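Adenosine kinase, putative (Trypanosoma brucei, PDB 3OTX) probably phosphorylates adenosine to AMP with ATP as phosphate donor, a magnesium-dependent step of purine salvage in a kinase of the PfkB family. Local coordinates at residues V12-A22 with N58-L68; G67-Q75 with L101-M112. The protein carries 1 engineered substitution. All blocks are in the same frame, centred on the assembly; numbering follows the deposited sequence. Where two conformers were deposited one is given.

Contact 1: V12-A22 with N58-L68; sequences VQCNPLLDVSA and NVRYVPGGSGL. With AP5 (bis(adenosine)-5'-pentaphosphate), chain C.
D19 and V62 form an antiparallel hydrogen-bonded pair where strand 17-22 runs beside strand 60-63. D19 N donates a hydrogen bond to V62 O at 2.7 Å, and V62 N donates one to D19 O. The D19 side chain starts on the sheet face it shares with V62, S21 and R60. Its CB lies near V62 O and faces V62 CG1 at 4.1 Å. CG stands anti to the carbonyl carbon (chi1 -73°) and carries the carboxylate over to the ribose of the bound bis(adenosine)-5'-pentaphosphate. There the two oxygens share the work: D19 OD1 accepts from ribose O2J and D19 OD2 from ribose O3J, each at 2.6 Å. OD2 also lies close to G64 CA, and a water sits between it and P63 O.

In the ribokinase fold, as here, a small sheet forms a lid that covers the nucleoside, and the glycines G64 and G65 lead from it into helix 66-76. G65 is the N-cap. Its N donates to O2J at 3.0 Å, so that hydroxyl is held from both segments. The next amide, S66 N, donates to N3B of the adenine, while N15 ND2 reaches N1B of the same ring with a nearly straight bond (171°). S66 OG itself bonds D301, the predicted proton acceptor.

On the sheet face opposite D19, V20 lies alongside Y61, and V20 CG1 is 3.7 Å from Y61 CE2. L18 CD2 meets the edge of that ring. Near the helix start, G67 N donates to C14 SG at 3.1 Å.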
loop_
_atom_site.group_PDB
_atom_site.type_symbol
_atom_site.label_atom_id
_atom_site.label_comp_id
_atom_site.label_asym_id
_atom_site.label_seq_id
_atom_site.Cartn_x
_atom_site.Cartn_y
_atom_site.Cartn_z
ATOM N N VAL A 12 -7.949 6.926 -0.553
ATOM C CA VAL A 12 -6.883 6.002 -0.932
ATOM C C VAL A 12 -6.958 5.740 -2.425
ATOM O O VAL A 12 -8.052 5.534 -2.958
ATOM C CB VAL A 12 -7.085 4.634 -0.223
ATOM C CG1 VAL A 12 -6.077 3.554 -0.732
ATOM C CG2 VAL A 12 -7.011 4.791 1.297
ATOM N N GLN A 13 -5.806 5.713 -3.096
ATOM C CA GLN A 13 -5.772 5.395 -4.532
ATOM C C GLN A 13 -4.675 4.383 -4.785
ATOM O O GLN A 13 -3.534 4.510 -4.280
ATOM C CB GLN A 13 -5.578 6.681 -5.362
ATOM C CG GLN A 13 -5.552 6.446 -6.893
ATOM C CD GLN A 13 -5.886 7.684 -7.709
ATOM O OE1 GLN A 13 -5.402 7.849 -8.856
ATOM N NE2 GLN A 13 -6.722 8.538 -7.166
ATOM N N CYS A 14 -5.021 3.366 -5.581
ATOM C CA CYS A 14 -4.059 2.319 -5.919
ATOM C C CYS A 14 -4.651 1.532 -7.105
ATOM O O CYS A 14 -5.550 2.020 -7.833
ATOM C CB CYS A 14 -3.831 1.435 -4.677
ATOM S SG CYS A 14 -2.460 0.259 -4.782
ATOM N N ASN A 15 -4.110 0.338 -7.314
ATOM C CA ASN A 15 -4.504 -0.566 -8.403
ATOM C C ASN A 15 -5.246 -1.738 -7.809
ATOM O O ASN A 15 -4.653 -2.515 -7.046
ATOM C CB ASN A 15 -3.228 -1.089 -9.068
ATOM C CG ASN A 15 -2.309 0.043 -9.530
ATOM O OD1 ASN A 15 -2.782 1.014 -10.110
ATOM N ND2 ASN A 15 -0.973 -0.084 -9.290
ATOM N N PRO A 16 -6.556 -1.860 -8.097
ATOM C CA PRO A 16 -7.308 -2.925 -7.441
ATOM C C PRO A 16 -7.020 -4.238 -8.183
ATOM O O PRO A 16 -7.208 -4.318 -9.400
ATOM C CB PRO A 16 -8.777 -2.476 -7.579
ATOM C CG PRO A 16 -8.790 -1.485 -8.705
ATOM C CD PRO A 16 -7.426 -0.866 -8.774
ATOM N N LEU A 17 -6.462 -5.214 -7.472
ATOM C CA LEU A 17 -6.045 -6.459 -8.119
ATOM C C LEU A 17 -6.639 -7.633 -7.380
ATOM O O LEU A 17 -6.732 -7.585 -6.152
ATOM C CB LEU A 17 -4.514 -6.604 -8.065
ATOM C CG LEU A 17 -3.662 -5.433 -8.524
ATOM C CD1 LEU A 17 -2.176 -5.755 -8.252
ATOM C CD2 LEU A 17 -3.902 -5.184 -10.025
ATOM N N LEU A 18 -7.042 -8.670 -8.103
ATOM C CA LEU A 18 -7.386 -9.927 -7.468
ATOM C C LEU A 18 -6.121 -10.761 -7.253
ATOM O O LEU A 18 -5.372 -11.039 -8.215
ATOM C CB LEU A 18 -8.370 -10.699 -8.358
ATOM C CG LEU A 18 -8.962 -11.876 -7.550
ATOM C CD1 LEU A 18 -10.269 -11.459 -6.796
ATOM C CD2 LEU A 18 -9.103 -13.170 -8.313
ATOM N N ASP A 19 -5.893 -11.197 -6.016
ATOM C CA ASP A 19 -4.704 -12.012 -5.752
ATOM C C ASP A 19 -4.958 -13.477 -6.023
ATOM O O ASP A 19 -5.944 -14.055 -5.548
ATOM C CB ASP A 19 -4.274 -11.868 -4.302
ATOM C CG ASP A 19 -3.627 -10.528 -4.008
ATOM O OD1 ASP A 19 -3.271 -9.789 -4.958
ATOM O OD2 ASP A 19 -3.438 -10.255 -2.811
ATOM N N VAL A 20 -4.058 -14.086 -6.796
ATOM C CA VAL A 20 -4.146 -15.489 -7.184
ATOM C C VAL A 20 -2.941 -16.130 -6.497
ATOM O O VAL A 20 -1.808 -15.950 -6.931
ATOM C CB VAL A 20 -4.160 -15.638 -8.731
ATOM C CG1 VAL A 20 -4.312 -17.112 -9.177
ATOM C CG2 VAL A 20 -5.311 -14.834 -9.330
ATOM N N SER A 21 -3.210 -16.842 -5.402
ATOM C CA SER A 21 -2.200 -17.260 -4.450
ATOM C C SER A 21 -2.056 -18.769 -4.492
ATOM O O SER A 21 -3.059 -19.497 -4.527
ATOM C CB SER A 21 -2.649 -16.847 -3.039
ATOM O OG SER A 21 -1.624 -17.006 -2.082
ATOM N N ALA A 22 -0.814 -19.237 -4.528
ATOM C CA ALA A 22 -0.524 -20.667 -4.422
ATOM C C ALA A 22 0.883 -20.898 -3.893
ATOM O O ALA A 22 1.768 -20.036 -4.016
ATOM C CB ALA A 22 -0.709 -21.371 -5.772
ATOM N N ASN A 58 -5.094 -26.199 -4.662
ATOM C CA ASN A 58 -5.262 -25.292 -3.536
ATOM C C ASN A 58 -4.977 -23.834 -3.887
ATOM O O ASN A 58 -4.644 -23.043 -3.002
ATOM C CB ASN A 58 -4.421 -25.735 -2.324
ATOM C CG ASN A 58 -4.626 -27.204 -1.962
ATOM O OD1 ASN A 58 -3.663 -27.933 -1.715
ATOM N ND2 ASN A 58 -5.879 -27.643 -1.936
ATOM N N VAL A 59 -5.109 -23.474 -5.163
ATOM C CA VAL A 59 -5.014 -22.040 -5.526
ATOM C C VAL A 59 -6.172 -21.261 -4.895
ATOM O O VAL A 59 -7.302 -21.752 -4.852
ATOM C CB VAL A 59 -4.955 -21.792 -7.061
ATOM C CG1 VAL A 59 -6.140 -22.443 -7.783
ATOM C CG2 VAL A 59 -4.861 -20.286 -7.374
ATOM N N ARG A 60 -5.866 -20.075 -4.388
ATOM C CA ARG A 60 -6.858 -19.200 -3.772
ATOM C C ARG A 60 -7.010 -17.919 -4.561
ATOM O O ARG A 60 -6.021 -17.389 -5.085
ATOM C CB ARG A 60 -6.475 -18.893 -2.324
ATOM C CG ARG A 60 -6.521 -20.130 -1.415
ATOM C CD ARG A 60 -5.868 -19.885 -0.062
ATOM N NE ARG A 60 -6.716 -19.111 0.845
ATOM C CZ ARG A 60 -6.553 -17.816 1.118
ATOM N NH1 ARG A 60 -5.562 -17.124 0.564
ATOM N NH2 ARG A 60 -7.383 -17.210 1.960
ATOM N N TYR A 61 -8.245 -17.417 -4.617
ATOM C CA TYR A 61 -8.595 -16.184 -5.308
ATOM C C TYR A 61 -9.225 -15.220 -4.296
ATOM O O TYR A 61 -10.336 -15.457 -3.781
ATOM C CB TYR A 61 -9.585 -16.494 -6.422
ATOM C CG TYR A 61 -9.044 -17.403 -7.491
ATOM C CD1 TYR A 61 -9.204 -18.787 -7.413
ATOM C CD2 TYR A 61 -8.391 -16.888 -8.605
ATOM C CE1 TYR A 61 -8.705 -19.617 -8.396
ATOM C CE2 TYR A 61 -7.911 -17.728 -9.610
ATOM C CZ TYR A 61 -8.077 -19.085 -9.489
ATOM O OH TYR A 61 -7.614 -19.918 -10.468
ATOM N N VAL A 62 -8.510 -14.156 -3.979
ATOM C CA VAL A 62 -8.932 -13.248 -2.920
ATOM C C VAL A 62 -8.676 -11.812 -3.344
ATOM O O VAL A 62 -7.650 -11.528 -3.967
ATOM C CB VAL A 62 -8.246 -13.589 -1.546
ATOM C CG1 VAL A 62 -6.782 -13.909 -1.715
ATOM C CG2 VAL A 62 -8.447 -12.480 -0.510
ATOM N N PRO A 63 -9.588 -10.891 -2.993
ATOM C CA PRO A 63 -9.312 -9.494 -3.308
ATOM C C PRO A 63 -7.989 -9.059 -2.716
ATOM O O PRO A 63 -7.663 -9.428 -1.580
ATOM C CB PRO A 63 -10.445 -8.733 -2.620
ATOM C CG PRO A 63 -11.555 -9.721 -2.436
ATOM C CD PRO A 63 -10.909 -11.081 -2.340
ATOM N N GLY A 64 -7.221 -8.329 -3.516
ATOM C CA GLY A 64 -5.935 -7.782 -3.072
ATOM C C GLY A 64 -5.779 -6.379 -3.577
ATOM O O GLY A 64 -6.760 -5.605 -3.614
ATOM N N GLY A 65 -4.540 -6.032 -3.939
ATOM C CA GLY A 65 -4.177 -4.646 -4.278
ATOM C C GLY A 65 -3.689 -3.970 -3.004
ATOM O O GLY A 65 -4.360 -3.997 -1.993
ATOM N N SER A 66 -2.515 -3.359 -3.073
ATOM C CA SER A 66 -1.902 -2.764 -1.883
ATOM C C SER A 66 -2.808 -1.758 -1.192
ATOM O O SER A 66 -3.167 -1.946 -0.004
ATOM C CB SER A 66 -0.569 -2.125 -2.257
ATOM O OG SER A 66 -0.033 -1.486 -1.123
ATOM N N GLY A 67 -3.216 -0.727 -1.917
ATOM C CA GLY A 67 -4.072 0.295 -1.307
ATOM C C GLY A 67 -5.430 -0.246 -0.907
ATOM O O GLY A 67 -6.022 0.221 0.050
ATOM N N LEU A 68 -5.977 -1.224 -1.637
ATOM C CA LEU A 68 -7.273 -1.730 -1.242
ATOM C C LEU A 68 -7.141 -2.529 0.070
ATOM O O LEU A 68 -7.983 -2.426 0.972
ATOM C CB LEU A 68 -7.859 -2.576 -2.386
ATOM C CG LEU A 68 -9.289 -3.042 -2.175
ATOM C CD1 LEU A 68 -10.197 -1.803 -1.957
ATOM C CD2 LEU A 68 -9.733 -3.814 -3.434
HETATM P PA AP5 C . 7.452 -5.605 7.717
HETATM O O1A AP5 C . 8.027 -7.000 7.492
HETATM O O2A AP5 C . 8.498 -4.534 7.952
HETATM O O3A AP5 C . 6.540 -5.087 6.495
HETATM P PB AP5 C . 6.800 -5.328 4.921
HETATM O O1B AP5 C . 8.218 -5.706 4.621
HETATM O O2B AP5 C . 6.238 -4.143 4.215
HETATM O O3B AP5 C . 5.856 -6.595 4.719
HETATM P PG AP5 C . 5.774 -7.728 3.604
HETATM O O1G AP5 C . 5.140 -8.922 4.250
HETATM O O2G AP5 C . 7.107 -8.153 3.029
HETATM O O3G AP5 C . 4.770 -7.063 2.625
HETATM P PD AP5 C . 4.169 -7.590 1.220
HETATM O O1D AP5 C . 4.678 -8.958 0.804
HETATM O O2D AP5 C . 4.339 -6.439 0.268
HETATM O O3D AP5 C . 2.626 -7.806 1.624
HETATM P PE AP5 C . 1.472 -6.677 1.601
HETATM O O1E AP5 C . 2.031 -5.375 2.100
HETATM O O2E AP5 C . 0.227 -7.229 2.291
HETATM O O5F AP5 C . 6.376 -5.716 8.901
HETATM C C5F AP5 C . 5.535 -4.611 9.231
HETATM C C4F AP5 C . 5.067 -4.763 10.658
HETATM O O4F AP5 C . 4.447 -6.044 10.835
HETATM C C3F AP5 C . 6.183 -4.773 11.698
HETATM O O3F AP5 C . 6.484 -3.454 12.085
HETATM C C2F AP5 C . 5.629 -5.639 12.793
HETATM O O2F AP5 C . 4.756 -4.888 13.599
HETATM C C1F AP5 C . 4.783 -6.656 12.020
HETATM N N9A AP5 C . 5.520 -7.906 11.679
HETATM C C8A AP5 C . 5.960 -8.301 10.412
HETATM N N7A AP5 C . 6.563 -9.515 10.545
HETATM C C5A AP5 C . 6.500 -9.894 11.843
HETATM C C6A AP5 C . 6.901 -11.021 12.525
HETATM N N6A AP5 C . 7.406 -12.085 11.894
HETATM N N1A AP5 C . 6.664 -11.099 13.876
HETATM C C2A AP5 C . 6.012 -10.090 14.566
HETATM N N3A AP5 C . 5.604 -8.972 13.870
HETATM C C4A AP5 C . 5.820 -8.885 12.543
HETATM O O5J AP5 C . 1.166 -6.485 0.017
HETATM C C5J AP5 C . 0.677 -7.578 -0.742
HETATM C C4J AP5 C . -0.222 -6.948 -1.792
HETATM O O4J AP5 C . 0.560 -6.256 -2.780
HETATM C C3J AP5 C . -1.005 -7.968 -2.625
HETATM O O3J AP5 C . -2.359 -7.949 -2.170
HETATM C C2J AP5 C . -0.843 -7.497 -4.079
HETATM O O2J AP5 C . -2.066 -7.452 -4.805
HETATM C C1J AP5 C . -0.278 -6.109 -3.897
HETATM N N9B AP5 C . 0.475 -5.622 -5.063
HETATM C C8B AP5 C . 1.567 -6.238 -5.611
HETATM N N7B AP5 C . 1.936 -5.499 -6.690
HETATM C C5B AP5 C . 1.087 -4.431 -6.813
HETATM C C6B AP5 C . 1.017 -3.368 -7.721
HETATM N N6B AP5 C . 1.815 -3.247 -8.794
HETATM N N1B AP5 C . -0.016 -2.490 -7.538
HETATM C C2B AP5 C . -0.895 -2.533 -6.480
HETATM N N3B AP5 C . -0.853 -3.605 -5.613
HETATM C C4B AP5 C . 0.158 -4.510 -5.774
HETATM O O HOH W 1 -5.071 -1.562 -4.528
HETATM O O HOH W 2 -5.028 -10.908 -0.835
#

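Contact 2: G67-Q75 with L101-M112; sequences GLNVARVAQ and LKEAAEHEGIVM. With AP5 (bis(adenosine)-5'-pentaphosphate), chain C.
R72 and E108 join helix 66-76 to helix 96-108 by a side-on salt bridge. The two helices lie in the alpha/beta domain of the ribokinase fold, and their short segments run nearly parallel, at 22° with the axes 10.3 Å apart. The R72 chain bends at chi3 (72°), which turns the edge of its guanidinium to the glutamate. R72 NE donates to E108 OE1 at 2.8 Å and R72 NH2 to E108 OE2 at 2.9 Å, one nitrogen to each oxygen. Both oxygens lie close to the guanidinium plane. The fit is not fully flat, because the two planes are turned 28° apart. OE2 is used through its syn lone pair; OE1 is met on its syn side but out of the carboxylate plane. Two bonds at separate points limit rotation of both groups. A water is the second donor at E108 OE1, and it also donates to the backbone O of R72. A104 CB lies over one face of the guanidinium.

I110 comes at the stem of R72 at about a right angle, and its CD1 presses on R72 CG at 3.4 Å. The same methyl meets A71 CB at 4.0 Å. I110 follows G109, which has positive phi and, with two backbone bonds back into the last turn, closes helix 96-108 as a Schellman motif.

L68 serves the other end of the contact with both branches. CD1 sits 3.9 Å from A105 CB and also touches the end of M112, whose side chain crosses L68 at about a right angle. CD2 meets L101 CD2. On the ligand side of helix 66-76, N69 ND2 donates to ribose O3J of the bound bis(adenosine)-5'-pentaphosphate at 3.0 Å.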
loop_
_atom_site.group_PDB
_atom_site.type_symbol
_atom_site.label_atom_id
_atom_site.label_comp_id
_atom_site.label_asym_id
_atom_site.label_seq_id
_atom_site.Cartn_x
_atom_site.Cartn_y
_atom_site.Cartn_z
ATOM N N GLY A 67 -3.216 -0.727 -1.917
ATOM C CA GLY A 67 -4.072 0.295 -1.307
ATOM C C GLY A 67 -5.430 -0.246 -0.907
ATOM O O GLY A 67 -6.022 0.221 0.050
ATOM N N LEU A 68 -5.977 -1.224 -1.637
ATOM C CA LEU A 68 -7.273 -1.730 -1.242
ATOM C C LEU A 68 -7.141 -2.529 0.070
ATOM O O LEU A 68 -7.983 -2.426 0.972
ATOM C CB LEU A 68 -7.859 -2.576 -2.386
ATOM C CG LEU A 68 -9.289 -3.042 -2.175
ATOM C CD1 LEU A 68 -10.197 -1.803 -1.957
ATOM C CD2 LEU A 68 -9.733 -3.814 -3.434
ATOM N N ASN A 69 -6.053 -3.290 0.215
ATOM C CA ASN A 69 -5.741 -3.910 1.499
ATOM C C ASN A 69 -5.671 -2.874 2.650
ATOM O O ASN A 69 -6.238 -3.090 3.723
ATOM C CB ASN A 69 -4.393 -4.615 1.428
ATOM C CG ASN A 69 -4.410 -5.848 0.563
ATOM O OD1 ASN A 69 -5.462 -6.476 0.306
ATOM N ND2 ASN A 69 -3.222 -6.260 0.164
ATOM N N VAL A 70 -4.959 -1.777 2.383
ATOM C CA VAL A 70 -4.766 -0.718 3.381
ATOM C C VAL A 70 -6.138 -0.161 3.765
ATOM O O VAL A 70 -6.448 0.002 4.954
ATOM C CB VAL A 70 -3.856 0.413 2.869
ATOM C CG1 VAL A 70 -3.876 1.602 3.835
ATOM C CG2 VAL A 70 -2.412 -0.088 2.725
ATOM N N ALA A 71 -6.955 0.114 2.739
ATOM C CA ALA A 71 -8.268 0.690 2.980
ATOM C C ALA A 71 -9.132 -0.257 3.813
ATOM O O ALA A 71 -9.850 0.162 4.725
ATOM C CB ALA A 71 -8.963 0.953 1.653
ATOM N N ARG A 72 -9.055 -1.554 3.526
ATOM C CA ARG A 72 -9.899 -2.512 4.229
ATOM C C ARG A 72 -9.437 -2.684 5.666
ATOM O O ARG A 72 -10.270 -2.800 6.536
ATOM C CB ARG A 72 -9.946 -3.881 3.500
ATOM C CG ARG A 72 -10.708 -3.804 2.173
ATOM C CD ARG A 72 -10.470 -5.069 1.337
ATOM N NE ARG A 72 -11.166 -6.178 1.934
ATOM C CZ ARG A 72 -10.919 -7.455 1.687
ATOM N NH1 ARG A 72 -9.960 -7.794 0.826
ATOM N NH2 ARG A 72 -11.644 -8.386 2.300
ATOM N N VAL A 73 -8.122 -2.660 5.913
ATOM C CA VAL A 73 -7.624 -2.753 7.291
ATOM C C VAL A 73 -8.002 -1.490 8.069
ATOM O O VAL A 73 -8.515 -1.608 9.197
ATOM C CB VAL A 73 -6.122 -2.972 7.317
ATOM C CG1 VAL A 73 -5.591 -2.857 8.773
ATOM C CG2 VAL A 73 -5.800 -4.372 6.730
ATOM N N ALA A 74 -7.851 -0.321 7.444
ATOM C CA ALA A 74 -8.268 0.951 8.115
ATOM C C ALA A 74 -9.752 0.950 8.456
ATOM O O ALA A 74 -10.142 1.259 9.586
ATOM C CB ALA A 74 -7.888 2.167 7.250
ATOM N N GLN A 75 -10.575 0.504 7.502
ATOM C CA GLN A 75 -12.025 0.497 7.753
ATOM C C GLN A 75 -12.385 -0.500 8.863
ATOM O O GLN A 75 -13.274 -0.262 9.678
ATOM C CB GLN A 75 -12.759 0.187 6.429
ATOM C CG GLN A 75 -14.300 0.376 6.465
ATOM C CD GLN A 75 -14.708 1.827 6.642
ATOM O OE1 GLN A 75 -14.347 2.721 5.836
ATOM N NE2 GLN A 75 -15.351 2.097 7.777
ATOM N N LEU A 101 -13.963 -7.524 -6.325
ATOM C CA LEU A 101 -13.149 -6.529 -5.635
ATOM C C LEU A 101 -14.052 -5.425 -5.120
ATOM O O LEU A 101 -13.931 -4.965 -3.962
ATOM C CB LEU A 101 -12.103 -5.935 -6.574
ATOM C CG LEU A 101 -10.992 -6.886 -7.040
ATOM C CD1 LEU A 101 -10.250 -6.270 -8.209
ATOM C CD2 LEU A 101 -10.018 -7.115 -5.889
ATOM N N LYS A 102 -14.956 -4.980 -5.967
ATOM C CA LYS A 102 -15.880 -3.903 -5.531
ATOM C C LYS A 102 -16.794 -4.363 -4.400
ATOM O O LYS A 102 -17.036 -3.618 -3.434
ATOM C CB LYS A 102 -16.680 -3.420 -6.740
ATOM C CG LYS A 102 -17.667 -2.284 -6.474
ATOM C CD LYS A 102 -18.052 -1.647 -7.819
ATOM C CE LYS A 102 -18.554 -0.229 -7.590
ATOM N NZ LYS A 102 -19.959 -0.202 -7.069
ATOM N N GLU A 103 -17.316 -5.586 -4.511
ATOM C CA GLU A 103 -18.255 -6.096 -3.529
ATOM C C GLU A 103 -17.629 -6.269 -2.161
ATOM O O GLU A 103 -18.233 -5.899 -1.150
ATOM C CB GLU A 103 -18.921 -7.401 -4.001
ATOM C CG GLU A 103 -19.950 -7.838 -2.972
ATOM C CD GLU A 103 -20.751 -9.039 -3.351
ATOM O OE1 GLU A 103 -21.388 -9.615 -2.435
ATOM O OE2 GLU A 103 -20.766 -9.428 -4.551
ATOM N N ALA A 104 -16.446 -6.882 -2.124
ATOM C CA ALA A 104 -15.772 -7.103 -0.839
ATOM C C ALA A 104 -15.555 -5.756 -0.123
ATOM O O ALA A 104 -15.875 -5.675 1.076
ATOM C CB ALA A 104 -14.403 -7.798 -1.062
ATOM N N ALA A 105 -15.042 -4.739 -0.848
ATOM C CA ALA A 105 -14.730 -3.432 -0.273
ATOM C C ALA A 105 -16.046 -2.738 0.158
ATOM O O ALA A 105 -16.145 -2.259 1.297
ATOM C CB ALA A 105 -13.938 -2.601 -1.257
ATOM N N GLU A 106 -17.050 -2.722 -0.716
ATOM C CA GLU A 106 -18.310 -2.042 -0.363
ATOM C C GLU A 106 -19.036 -2.715 0.793
ATOM O O GLU A 106 -19.628 -2.040 1.658
ATOM C CB GLU A 106 -19.259 -1.936 -1.573
ATOM C CG GLU A 106 -18.773 -0.892 -2.584
ATOM C CD GLU A 106 -19.713 -0.757 -3.769
ATOM O OE1 GLU A 106 -20.540 -1.657 -4.038
ATOM O OE2 GLU A 106 -19.639 0.293 -4.433
ATOM N N HIS A 107 -19.053 -4.050 0.806
ATOM C CA HIS A 107 -19.614 -4.776 1.912
ATOM C C HIS A 107 -18.962 -4.351 3.242
ATOM O O HIS A 107 -19.684 -4.287 4.260
ATOM C CB HIS A 107 -19.473 -6.300 1.660
ATOM C CG HIS A 107 -19.958 -7.133 2.794
ATOM N ND1 HIS A 107 -19.090 -7.864 3.575
ATOM C CD2 HIS A 107 -21.190 -7.305 3.322
ATOM C CE1 HIS A 107 -19.777 -8.480 4.515
ATOM N NE2 HIS A 107 -21.058 -8.165 4.387
ATOM N N GLU A 108 -17.652 -4.117 3.230
ATOM C CA GLU A 108 -16.899 -3.689 4.433
ATOM C C GLU A 108 -17.081 -2.211 4.779
ATOM O O GLU A 108 -16.645 -1.784 5.850
ATOM C CB GLU A 108 -15.434 -4.101 4.348
ATOM C CG GLU A 108 -15.327 -5.625 4.468
ATOM C CD GLU A 108 -14.021 -6.179 4.009
ATOM O OE1 GLU A 108 -13.061 -5.418 3.895
ATOM O OE2 GLU A 108 -13.969 -7.405 3.790
ATOM N N GLY A 109 -17.737 -1.443 3.905
ATOM C CA GLY A 109 -18.014 -0.011 4.211
ATOM C C GLY A 109 -17.104 0.967 3.476
ATOM O O GLY A 109 -17.152 2.166 3.749
ATOM N N ILE A 110 -16.275 0.483 2.559
ATOM C CA ILE A 110 -15.461 1.377 1.751
ATOM C C ILE A 110 -16.318 1.966 0.640
ATOM O O ILE A 110 -17.097 1.244 0.005
ATOM C CB ILE A 110 -14.239 0.641 1.165
ATOM C CG1 ILE A 110 -13.342 0.178 2.339
ATOM C CG2 ILE A 110 -13.437 1.528 0.173
ATOM C CD1 ILE A 110 -12.516 -0.926 1.996
ATOM N N VAL A 111 -16.193 3.272 0.414
ATOM C CA VAL A 111 -16.824 3.868 -0.757
ATOM C C VAL A 111 -15.883 3.628 -1.934
ATOM O O VAL A 111 -14.719 4.022 -1.915
ATOM C CB VAL A 111 -17.079 5.372 -0.557
ATOM C CG1 VAL A 111 -17.711 5.958 -1.839
ATOM C CG2 VAL A 111 -17.972 5.572 0.660
ATOM N N MET A 112 -16.382 2.922 -2.942
ATOM C CA MET A 112 -15.553 2.515 -4.073
ATOM C C MET A 112 -15.809 3.413 -5.279
ATOM O O MET A 112 -16.694 3.162 -6.084
ATOM C CB MET A 112 -15.823 1.033 -4.421
ATOM C CG MET A 112 -15.254 0.084 -3.388
ATOM S SD MET A 112 -13.451 0.062 -3.365
ATOM C CE MET A 112 -13.046 -1.144 -4.658
HETATM P PA AP5 C . 7.452 -5.605 7.717
HETATM O O1A AP5 C . 8.027 -7.000 7.492
HETATM O O2A AP5 C . 8.498 -4.534 7.952
HETATM O O3A AP5 C . 6.540 -5.087 6.495
HETATM P PB AP5 C . 6.800 -5.328 4.921
HETATM O O1B AP5 C . 8.218 -5.706 4.621
HETATM O O2B AP5 C . 6.238 -4.143 4.215
HETATM O O3B AP5 C . 5.856 -6.595 4.719
HETATM P PG AP5 C . 5.774 -7.728 3.604
HETATM O O1G AP5 C . 5.140 -8.922 4.250
HETATM O O2G AP5 C . 7.107 -8.153 3.029
HETATM O O3G AP5 C . 4.770 -7.063 2.625
HETATM P PD AP5 C . 4.169 -7.590 1.220
HETATM O O1D AP5 C . 4.678 -8.958 0.804
HETATM O O2D AP5 C . 4.339 -6.439 0.268
HETATM O O3D AP5 C . 2.626 -7.806 1.624
HETATM P PE AP5 C . 1.472 -6.677 1.601
HETATM O O1E AP5 C . 2.031 -5.375 2.100
HETATM O O2E AP5 C . 0.227 -7.229 2.291
HETATM O O5F AP5 C . 6.376 -5.716 8.901
HETATM C C5F AP5 C . 5.535 -4.611 9.231
HETATM C C4F AP5 C . 5.067 -4.763 10.658
HETATM O O4F AP5 C . 4.447 -6.044 10.835
HETATM C C3F AP5 C . 6.183 -4.773 11.698
HETATM O O3F AP5 C . 6.484 -3.454 12.085
HETATM C C2F AP5 C . 5.629 -5.639 12.793
HETATM O O2F AP5 C . 4.756 -4.888 13.599
HETATM C C1F AP5 C . 4.783 -6.656 12.020
HETATM N N9A AP5 C . 5.520 -7.906 11.679
HETATM C C8A AP5 C . 5.960 -8.301 10.412
HETATM N N7A AP5 C . 6.563 -9.515 10.545
HETATM C C5A AP5 C . 6.500 -9.894 11.843
HETATM C C6A AP5 C . 6.901 -11.021 12.525
HETATM N N6A AP5 C . 7.406 -12.085 11.894
HETATM N N1A AP5 C . 6.664 -11.099 13.876
HETATM C C2A AP5 C . 6.012 -10.090 14.566
HETATM N N3A AP5 C . 5.604 -8.972 13.870
HETATM C C4A AP5 C . 5.820 -8.885 12.543
HETATM O O5J AP5 C . 1.166 -6.485 0.017
HETATM C C5J AP5 C . 0.677 -7.578 -0.742
HETATM C C4J AP5 C . -0.222 -6.948 -1.792
HETATM O O4J AP5 C . 0.560 -6.256 -2.780
HETATM C C3J AP5 C . -1.005 -7.968 -2.625
HETATM O O3J AP5 C . -2.359 -7.949 -2.170
HETATM C C2J AP5 C . -0.843 -7.497 -4.079
HETATM O O2J AP5 C . -2.066 -7.452 -4.805
HETATM C C1J AP5 C . -0.278 -6.109 -3.897
HETATM N N9B AP5 C . 0.475 -5.622 -5.063
HETATM C C8B AP5 C . 1.567 -6.238 -5.611
HETATM N N7B AP5 C . 1.936 -5.499 -6.690
HETATM C C5B AP5 C . 1.087 -4.431 -6.813
HETATM C C6B AP5 C . 1.017 -3.368 -7.721
HETATM N N6B AP5 C . 1.815 -3.247 -8.794
HETATM N N1B AP5 C . -0.016 -2.490 -7.538
HETATM C C2B AP5 C . -0.895 -2.533 -6.480
HETATM N N3B AP5 C . -0.853 -3.605 -5.613
HETATM C C4B AP5 C . 0.158 -4.510 -5.774
HETATM O O HOH W 3 -12.747 -3.684 6.137
#

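In the fold
Contact 1 closes along the chain before contact 2 opens, and their centres lie about 12 Å apart. Helix 66-76 serves both; they share G67 and L68, and L68 touches a partner in each. Contact 1 joins the small sheet, through strands 17-23 and 60-63, to the start of this helix. Contact 2 sets the helix against 96-108 and the lead into strand 111-116. Both reach the large sheet, which holds strands 10-13 and 111-116. L101 of contact 2 packs on contact 1, its CD2 3.3 Å from L17 O and 3.6 Å from P63 CA. Both contacts touch the same ribose. Helix 66-76 meets the lid in one and the large domain in the other.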